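PDB 1VQ0: 33 kDa chaperonin from Thermotoga maritima, which probably acts as a redox-regulated molecular chaperone, protecting thermally unfolding and oxidatively damaged proteins from irreversible aggregation. Local coordinates for residues E70-R84 with G118-L131. Numbering follows the deposited sequence.
Sequences ERWTLDIEGNGPIRR and GAIGQGVLRVVRDL. With EDO (1,2-ethanediol), chain F.
Two antiparallel neighbours in the large mixed sheet of the Hsp33 fold, strands 71-78 and 123-130, illustrate how one ladder can cluster charged side chains on the side of Asp75, Glu77 and Arg126 while its other side stays mostly apolar. Hydrogen-bonded pairs run from Arg71 with Asp130 to Glu77 with Val124, and Asp75 N meets Arg126 O at 2.9 Å almost straight (179°). Arg126 lies alongside Asp75 and bends at chi3 (-70°), bringing NE and NH2 over the Asp75 carboxylate plane to share OD2, at 3.0 and 2.9 Å. Arg84 instead grips both oxygens of Asp75 on their syn sides, within its own guanidinium plane. Arg126 NH2 also makes a very short bond to Glu77 OE1, 2.5 Å, while its NH1 turns to Gln140. The other face is largely apolar: Val127 CG1 packs against the Trp72 indole, 3.4 Å from Trp72 CE2, and Leu74 CD1 packs on Leu125 CG, with helices 46-62 and 149-160 covering this side. At its end Arg129 NH1 forms a salt bridge with Glu70 OE1, 2.9 Å. Past the strands, Asn79 OD1 accepts from Gln122 N at 2.8 Å; Gly80 N to Ile120 O and Ile82 N to Ala119 O tie the type I turn Gly80-Arg83 to the end of helix 116-120. With three N-H groups converging on OD2, buried Asp75 is probably held ionised; Arg84 NH2 and Arg126 NH2 lie 3.3 Å apart, a closeness the Asp75 and Glu77 carboxylates probably offset together.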
ATOM      1  N   GLU A  70      -7.058  12.101  12.186  1.00 37.00           N
ATOM      2  CA  GLU A  70      -6.915  11.081  11.144  1.00 34.54           C
ATOM      3  C   GLU A  70      -8.188  10.840  10.355  1.00 33.29           C
ATOM      4  O   GLU A  70      -9.282  10.792  10.921  1.00 30.78           O
ATOM      5  CB  GLU A  70      -6.419   9.777  11.761  1.00 33.09           C
ATOM      6  CG  GLU A  70      -6.266   8.653  10.719  1.00 36.98           C
ATOM      7  CD  GLU A  70      -5.578   7.428  11.301  1.00 32.89           C
ATOM      8  OE1 GLU A  70      -5.141   7.503  12.433  1.00 27.17           O
ATOM      9  OE2 GLU A  70      -5.535   6.384  10.639  1.00 35.29           O
ATOM     10  N   ARG A  71      -8.061  10.687   9.041  1.00 33.09           N
ATOM     11  CA  ARG A  71      -9.050   9.937   8.262  1.00 33.83           C
ATOM     12  C   ARG A  71      -8.488   8.560   7.889  1.00 32.76           C
ATOM     13  O   ARG A  71      -7.417   8.463   7.309  1.00 32.10           O
ATOM     14  CB  ARG A  71      -9.428  10.653   6.960  1.00 35.36           C
ATOM     15  CG  ARG A  71     -10.049  11.975   7.149  1.00 40.10           C
ATOM     16  CD  ARG A  71     -10.182  12.744   5.885  1.00 45.35           C
ATOM     17  NE  ARG A  71     -10.916  13.979   6.157  1.00 52.08           N
ATOM     18  CZ  ARG A  71     -11.353  14.804   5.227  1.00 52.97           C
ATOM     19  NH1 ARG A  71     -11.089  14.539   3.950  1.00 55.99           N
ATOM     20  NH2 ARG A  71     -12.030  15.899   5.571  1.00 50.76           N
ATOM     21  N   TRP A  72      -9.271   7.522   8.189  1.00 33.08           N
ATOM     22  CA  TRP A  72      -8.954   6.127   7.978  1.00 30.48           C
ATOM     23  C   TRP A  72      -9.910   5.615   6.946  1.00 30.47           C
ATOM     24  O   TRP A  72     -11.095   5.695   7.160  1.00 31.90           O
ATOM     25  CB  TRP A  72      -9.150   5.430   9.277  1.00 29.43           C
ATOM     26  CG  TRP A  72      -8.693   4.060   9.382  1.00 31.29           C
ATOM     27  CD1 TRP A  72      -7.509   3.643   9.930  1.00 30.65           C
ATOM     28  CD2 TRP A  72      -9.385   2.880   8.947  1.00 30.16           C
ATOM     29  NE1 TRP A  72      -7.429   2.267   9.872  1.00 28.88           N
ATOM     30  CE2 TRP A  72      -8.572   1.781   9.264  1.00 34.37           C
ATOM     31  CE3 TRP A  72     -10.652   2.634   8.375  1.00 33.48           C
ATOM     32  CZ2 TRP A  72      -8.981   0.461   9.036  1.00 34.88           C
ATOM     33  CZ3 TRP A  72     -11.023   1.356   8.114  1.00 33.12           C
ATOM     34  CH2 TRP A  72     -10.212   0.275   8.479  1.00 34.15           C
ATOM     35  N   THR A  73      -9.407   5.103   5.807  1.00 30.10           N
ATOM     36  CA  THR A  73     -10.264   4.660   4.701  1.00 30.23           C
ATOM     37  C   THR A  73     -10.029   3.181   4.356  1.00 32.19           C
ATOM     38  O   THR A  73      -8.893   2.754   4.031  1.00 31.29           O
ATOM     39  CB  THR A  73     -10.005   5.479   3.449  1.00 31.06           C
ATOM     40  OG1 THR A  73     -10.136   6.881   3.716  1.00 30.12           O
ATOM     41  CG2 THR A  73     -11.009   5.167   2.328  1.00 30.39           C
ATOM     42  N   LEU A  74     -11.121   2.415   4.357  1.00 32.89           N
ATOM     43  CA  LEU A  74     -11.143   1.032   3.827  1.00 32.51           C
ATOM     44  C   LEU A  74     -11.616   1.064   2.393  1.00 33.36           C
ATOM     45  O   LEU A  74     -12.695   1.493   2.115  1.00 32.34           O
ATOM     46  CB  LEU A  74     -12.115   0.211   4.611  1.00 33.08           C
ATOM     47  CG  LEU A  74     -12.519  -1.187   4.255  1.00 34.40           C
ATOM     48  CD1 LEU A  74     -11.171  -1.950   4.369  1.00 35.84           C
ATOM     49  CD2 LEU A  74     -13.499  -1.635   5.305  1.00 36.19           C
ATOM     50  N   ASP A  75     -10.762   0.594   1.504  1.00 32.92           N
ATOM     51  CA  ASP A  75     -11.014   0.527   0.085  1.00 31.93           C
ATOM     52  C   ASP A  75     -10.825  -0.952  -0.402  1.00 31.06           C
ATOM     53  O   ASP A  75      -9.721  -1.461  -0.512  1.00 29.91           O
ATOM     54  CB  ASP A  75     -10.032   1.460  -0.623  1.00 30.66           C
ATOM     55  CG  ASP A  75     -10.158   1.411  -2.092  1.00 36.10           C
ATOM     56  OD1 ASP A  75     -11.186   0.955  -2.569  1.00 34.36           O
ATOM     57  OD2 ASP A  75      -9.278   1.815  -2.865  1.00 40.11           O
ATOM     58  N   ILE A  76     -11.940  -1.627  -0.563  1.00 30.50           N
ATOM     59  CA  ILE A  76     -12.021  -2.959  -1.115  1.00 31.48           C
ATOM     60  C   ILE A  76     -12.389  -2.889  -2.629  1.00 31.81           C
ATOM     61  O   ILE A  76     -13.345  -2.295  -3.037  1.00 29.01           O
ATOM     62  CB  ILE A  76     -13.004  -3.783  -0.349  1.00 30.85           C
ATOM     63  CG1 ILE A  76     -12.500  -3.974   1.096  1.00 34.13           C
ATOM     64  CG2 ILE A  76     -13.192  -5.139  -1.022  1.00 28.59           C
ATOM     65  CD1 ILE A  76     -13.555  -4.486   1.983  1.00 34.64           C
ATOM     66  N   GLU A  77     -11.522  -3.457  -3.432  1.00 31.42           N
ATOM     67  CA  GLU A  77     -11.731  -3.444  -4.864  1.00 32.45           C
ATOM     68  C   GLU A  77     -11.655  -4.879  -5.433  1.00 30.99           C
ATOM     69  O   GLU A  77     -10.744  -5.640  -5.124  1.00 31.02           O
ATOM     70  CB  GLU A  77     -10.699  -2.535  -5.497  1.00 32.77           C
ATOM     71  CG  GLU A  77     -11.005  -2.275  -6.975  1.00 38.43           C
ATOM     72  CD  GLU A  77     -10.080  -1.213  -7.564  1.00 44.57           C
ATOM     73  OE1 GLU A  77      -9.114  -0.799  -6.914  1.00 49.11           O
ATOM     74  OE2 GLU A  77     -10.335  -0.785  -8.676  1.00 49.52           O
ATOM     75  N   GLY A  78     -12.646  -5.262  -6.219  1.00 31.76           N
ATOM     76  CA  GLY A  78     -12.693  -6.632  -6.773  1.00 31.57           C
ATOM     77  C   GLY A  78     -13.450  -6.756  -8.036  1.00 32.64           C
ATOM     78  O   GLY A  78     -13.929  -5.755  -8.551  1.00 33.82           O
ATOM     79  N   ASN A  79     -13.466  -7.981  -8.603  1.00 32.50           N
ATOM     80  CA  ASN A  79     -14.087  -8.214  -9.891  1.00 32.07           C
ATOM     81  C   ASN A  79     -15.584  -8.664  -9.850  1.00 31.46           C
ATOM     82  O   ASN A  79     -16.135  -8.974 -10.870  1.00 31.45           O
ATOM     83  CB  ASN A  79     -13.251  -9.198 -10.746  1.00 33.16           C
ATOM     84  CG  ASN A  79     -13.281 -10.626 -10.217  1.00 33.05           C
ATOM     85  OD1 ASN A  79     -13.915 -10.913  -9.208  1.00 34.49           O
ATOM     86  ND2 ASN A  79     -12.519 -11.520 -10.873  1.00 36.65           N
ATOM     87  N   GLY A  80     -16.195  -8.734  -8.679  1.00 31.09           N
ATOM     88  CA  GLY A  80     -17.612  -8.938  -8.595  1.00 31.68           C
ATOM     89  C   GLY A  80     -18.384  -7.717  -9.063  1.00 31.08           C
ATOM     90  O   GLY A  80     -17.782  -6.689  -9.311  1.00 29.30           O
ATOM     91  N   PRO A  81     -19.708  -7.846  -9.158  1.00 31.12           N
ATOM     92  CA  PRO A  81     -20.557  -6.830  -9.799  1.00 31.60           C
ATOM     93  C   PRO A  81     -20.730  -5.542  -9.001  1.00 32.62           C
ATOM     94  O   PRO A  81     -21.155  -4.539  -9.585  1.00 31.31           O
ATOM     95  CB  PRO A  81     -21.886  -7.585 -10.044  1.00 32.40           C
ATOM     96  CG  PRO A  81     -21.965  -8.637  -8.966  1.00 32.22           C
ATOM     97  CD  PRO A  81     -20.492  -9.035  -8.772  1.00 33.26           C
ATOM     98  N   ILE A  82     -20.424  -5.557  -7.681  1.00 31.93           N
ATOM     99  CA  ILE A  82     -20.321  -4.297  -6.929  1.00 32.94           C
ATOM    100  C   ILE A  82     -19.062  -3.427  -7.207  1.00 33.38           C
ATOM    101  O   ILE A  82     -19.130  -2.217  -7.060  1.00 32.61           O
ATOM    102  CB  ILE A  82     -20.545  -4.467  -5.410  1.00 32.50           C
ATOM    103  CG1 ILE A  82     -21.245  -3.205  -4.841  1.00 31.91           C
ATOM    104  CG2 ILE A  82     -19.240  -4.791  -4.688  1.00 33.59           C
ATOM    105  CD1 ILE A  82     -21.823  -3.329  -3.366  1.00 29.79           C
ATOM    106  N   ARG A  83     -17.953  -4.087  -7.572  1.00 34.14           N
ATOM    107  CA  ARG A  83     -16.712  -3.506  -8.100  1.00 35.23           C
ATOM    108  C   ARG A  83     -15.804  -2.874  -7.063  1.00 36.71           C
ATOM    109  O   ARG A  83     -14.602  -3.163  -7.002  1.00 36.48           O
ATOM    110  CB  ARG A  83     -16.978  -2.531  -9.246  1.00 35.74           C
ATOM    111  CG  ARG A  83     -17.812  -3.096 -10.383  1.00 40.88           C
ATOM    112  CD  ARG A  83     -17.670  -2.386 -11.779  1.00 51.70           C
ATOM    113  NE  ARG A  83     -17.728  -0.911 -11.784  1.00 58.40           N
ATOM    114  CZ  ARG A  83     -18.844  -0.158 -11.743  1.00 62.66           C
ATOM    115  NH1 ARG A  83     -20.069  -0.700 -11.637  1.00 62.84           N
ATOM    116  NH2 ARG A  83     -18.716   1.172 -11.765  1.00 62.35           N
ATOM    117  N   ARG A  84     -16.383  -1.993  -6.255  1.00 36.72           N
ATOM    118  CA  ARG A  84     -15.641  -1.237  -5.264  1.00 37.09           C
ATOM    119  C   ARG A  84     -16.505  -0.836  -4.068  1.00 35.59           C
ATOM    120  O   ARG A  84     -17.661  -0.466  -4.233  1.00 33.65           O
ATOM    121  CB  ARG A  84     -15.049   0.057  -5.867  1.00 37.03           C
ATOM    122  CG  ARG A  84     -13.744   0.430  -5.159  1.00 41.60           C
ATOM    123  CD  ARG A  84     -12.972   1.426  -5.885  1.00 43.16           C
ATOM    124  NE  ARG A  84     -11.648   1.709  -5.320  1.00 44.08           N
ATOM    125  CZ  ARG A  84     -10.748   2.491  -5.943  1.00 43.63           C
ATOM    126  NH1 ARG A  84     -11.025   3.048  -7.107  1.00 46.79           N
ATOM    127  NH2 ARG A  84      -9.577   2.741  -5.433  1.00 41.94           N
ATOM    128  N   GLY A 118     -19.709 -12.769  -3.119  1.00 30.58           N
ATOM    129  CA  GLY A 118     -20.019 -12.775  -4.551  1.00 30.31           C
ATOM    130  C   GLY A 118     -20.081 -11.350  -5.087  1.00 31.01           C
ATOM    131  O   GLY A 118     -19.626 -11.054  -6.178  1.00 32.84           O
ATOM    132  N   ALA A 119     -20.654 -10.430  -4.312  1.00 31.57           N
ATOM    133  CA  ALA A 119     -20.745  -9.050  -4.812  1.00 31.10           C
ATOM    134  C   ALA A 119     -19.347  -8.483  -5.051  1.00 30.94           C
ATOM    135  O   ALA A 119     -19.115  -7.757  -5.989  1.00 28.64           O
ATOM    136  CB  ALA A 119     -21.487  -8.188  -3.842  1.00 32.30           C
ATOM    137  N   ILE A 120     -18.409  -8.790  -4.140  1.00 31.45           N
ATOM    138  CA  ILE A 120     -17.042  -8.241  -4.228  1.00 29.64           C
ATOM    139  C   ILE A 120     -16.160  -9.007  -5.213  1.00 30.26           C
ATOM    140  O   ILE A 120     -15.350  -8.427  -5.959  1.00 30.08           O
ATOM    141  CB  ILE A 120     -16.419  -8.201  -2.819  1.00 28.81           C
ATOM    142  CG1 ILE A 120     -17.141  -7.143  -1.973  1.00 30.32           C
ATOM    143  CG2 ILE A 120     -14.861  -7.994  -2.896  1.00 26.99           C
ATOM    144  CD1 ILE A 120     -16.809  -7.225  -0.501  1.00 32.77           C
ATOM    145  N   GLY A 121     -16.291 -10.314  -5.200  1.00 31.45           N
ATOM    146  CA  GLY A 121     -15.459 -11.151  -6.053  1.00 32.14           C
ATOM    147  C   GLY A 121     -14.006 -11.190  -5.604  1.00 32.11           C
ATOM    148  O   GLY A 121     -13.690 -10.939  -4.429  1.00 34.79           O
ATOM    149  N   GLN A 122     -13.153 -11.484  -6.555  1.00 32.40           N
ATOM    150  CA  GLN A 122     -11.714 -11.625  -6.395  1.00 33.57           C
ATOM    151  C   GLN A 122     -11.119 -10.246  -6.371  1.00 32.24           C
ATOM    152  O   GLN A 122     -11.382  -9.450  -7.267  1.00 32.30           O
ATOM    153  CB  GLN A 122     -11.083 -12.334  -7.605  1.00 33.72           C
ATOM    154  CG  GLN A 122     -11.463 -13.771  -7.821  1.00 41.15           C
ATOM    155  CD  GLN A 122     -11.486 -14.515  -6.550  1.00 47.20           C
ATOM    156  OE1 GLN A 122     -10.428 -14.773  -5.964  1.00 53.58           O
ATOM    157  NE2 GLN A 122     -12.691 -14.807  -6.061  1.00 50.57           N
ATOM    158  N   GLY A 123     -10.271  -9.988  -5.399  1.00 29.79           N
ATOM    159  CA  GLY A 123      -9.667  -8.694  -5.278  1.00 32.08           C
ATOM    160  C   GLY A 123      -8.870  -8.452  -4.017  1.00 32.17           C
ATOM    161  O   GLY A 123      -8.313  -9.374  -3.432  1.00 31.70           O
ATOM    162  N   VAL A 124      -8.800  -7.183  -3.631  1.00 32.21           N
ATOM    163  CA  VAL A 124      -7.832  -6.715  -2.633  1.00 32.45           C
ATOM    164  C   VAL A 124      -8.509  -5.770  -1.611  1.00 32.62           C
ATOM    165  O   VAL A 124      -9.558  -5.178  -1.859  1.00 33.05           O
ATOM    166  CB  VAL A 124      -6.607  -5.936  -3.310  1.00 29.89           C
ATOM    167  CG1 VAL A 124      -5.984  -6.734  -4.325  1.00 29.54           C
ATOM    168  CG2 VAL A 124      -7.005  -4.593  -3.920  1.00 29.08           C
ATOM    169  N   LEU A 125      -7.866  -5.646  -0.463  1.00 32.50           N
ATOM    170  CA  LEU A 125      -8.266  -4.689   0.533  1.00 33.10           C
ATOM    171  C   LEU A 125      -7.114  -3.722   0.828  1.00 32.64           C
ATOM    172  O   LEU A 125      -6.009  -4.139   1.031  1.00 32.15           O
ATOM    173  CB  LEU A 125      -8.715  -5.425   1.781  1.00 33.88           C
ATOM    174  CG  LEU A 125      -9.111  -4.628   3.029  1.00 34.71           C
ATOM    175  CD1 LEU A 125      -9.911  -5.545   3.978  1.00 38.32           C
ATOM    176  CD2 LEU A 125      -7.921  -4.140   3.736  1.00 32.92           C
ATOM    177  N   ARG A 126      -7.436  -2.434   0.782  1.00 34.50           N
ATOM    178  CA  ARG A 126      -6.573  -1.298   1.079  1.00 34.57           C
ATOM    179  C   ARG A 126      -7.051  -0.548   2.305  1.00 33.67           C
ATOM    180  O   ARG A 126      -8.232  -0.369   2.475  1.00 33.08           O
ATOM    181  CB  ARG A 126      -6.539  -0.292  -0.096  1.00 33.05           C
ATOM    182  CG  ARG A 126      -5.687  -0.734  -1.161  1.00 41.05           C
ATOM    183  CD  ARG A 126      -5.454   0.209  -2.320  1.00 46.07           C
ATOM    184  NE  ARG A 126      -6.654   0.317  -3.077  1.00 49.50           N
ATOM    185  CZ  ARG A 126      -6.975  -0.358  -4.155  1.00 44.32           C
ATOM    186  NH1 ARG A 126      -6.172  -1.219  -4.698  1.00 41.56           N
ATOM    187  NH2 ARG A 126      -8.138  -0.111  -4.718  1.00 37.82           N
ATOM    188  N   VAL A 127      -6.098  -0.132   3.133  1.00 32.35           N
ATOM    189  CA  VAL A 127      -6.319   0.813   4.231  1.00 32.40           C
ATOM    190  C   VAL A 127      -5.401   2.015   4.050  1.00 32.29           C
ATOM    191  O   VAL A 127      -4.163   1.880   3.982  1.00 31.74           O
ATOM    192  CB  VAL A 127      -6.204   0.161   5.590  1.00 31.51           C
ATOM    193  CG1 VAL A 127      -6.299   1.204   6.746  1.00 31.01           C
ATOM    194  CG2 VAL A 127      -7.289  -0.917   5.699  1.00 33.07           C
ATOM    195  N   VAL A 128      -6.045   3.173   3.928  1.00 32.96           N
ATOM    196  CA  VAL A 128      -5.393   4.499   3.806  1.00 32.73           C
ATOM    197  C   VAL A 128      -5.470   5.209   5.145  1.00 32.78           C
ATOM    198  O   VAL A 128      -6.543   5.363   5.713  1.00 31.89           O
ATOM    199  CB  VAL A 128      -6.070   5.346   2.744  1.00 30.96           C
ATOM    200  CG1 VAL A 128      -5.349   6.604   2.478  1.00 31.74           C
ATOM    201  CG2 VAL A 128      -6.166   4.521   1.453  1.00 31.89           C
ATOM    202  N   ARG A 129      -4.309   5.579   5.664  1.00 33.04           N
ATOM    203  CA  ARG A 129      -4.218   6.306   6.911  1.00 33.24           C
ATOM    204  C   ARG A 129      -3.711   7.716   6.622  1.00 33.67           C
ATOM    205  O   ARG A 129      -2.568   7.947   6.290  1.00 30.82           O
ATOM    206  CB  ARG A 129      -3.300   5.597   7.846  1.00 32.70           C
ATOM    207  CG  ARG A 129      -3.935   4.376   8.473  1.00 34.26           C
ATOM    208  CD  ARG A 129      -4.149   4.676   9.964  1.00 44.31           C
ATOM    209  NE  ARG A 129      -3.158   4.059  10.750  1.00 39.62           N
ATOM    210  CZ  ARG A 129      -2.842   4.318  12.007  1.00 38.97           C
ATOM    211  NH1 ARG A 129      -3.320   5.268  12.780  1.00 35.22           N
ATOM    212  NH2 ARG A 129      -1.916   3.587  12.499  1.00 38.31           N
ATOM    213  N   ASP A 130      -4.614   8.649   6.724  1.00 35.09           N
ATOM    214  CA  ASP A 130      -4.328  10.032   6.385  1.00 38.36           C
ATOM    215  C   ASP A 130      -4.173  10.835   7.724  1.00 38.46           C
ATOM    216  O   ASP A 130      -5.142  11.187   8.385  1.00 38.03           O
ATOM    217  CB  ASP A 130      -5.488  10.517   5.514  1.00 40.18           C
ATOM    218  CG  ASP A 130      -5.353  11.921   5.123  1.00 44.65           C
ATOM    219  OD1 ASP A 130      -4.290  12.523   5.437  1.00 49.52           O
ATOM    220  OD2 ASP A 130      -6.283  12.506   4.550  1.00 50.08           O
ATOM    221  N   LEU A 131      -2.925  11.038   8.111  1.00 40.47           N
ATOM    222  CA  LEU A 131      -2.548  11.508   9.446  1.00 43.89           C
ATOM    223  C   LEU A 131      -1.865  12.870   9.382  1.00 43.98           C
ATOM    224  O   LEU A 131      -0.999  13.148  10.185  1.00 44.94           O
ATOM    225  CB  LEU A 131      -1.545  10.508  10.074  1.00 45.12           C
ATOM    226  CG  LEU A 131      -2.097   9.104  10.361  1.00 50.52           C
ATOM    227  CD1 LEU A 131      -0.992   8.086  10.387  1.00 55.37           C
ATOM    228  CD2 LEU A 131      -2.748   9.158  11.671  1.00 56.81           C
TER
HETATM  229  C1  EDO F 303      -5.913   1.898  12.652  1.00 34.69           C
HETATM  230  O1  EDO F 303      -5.326   1.120  11.629  1.00 35.39           O
HETATM  231  C2  EDO F 303      -5.170   1.988  13.985  1.00 36.52           C
HETATM  232  O2  EDO F 303      -4.841   0.718  14.591  1.00 37.35           O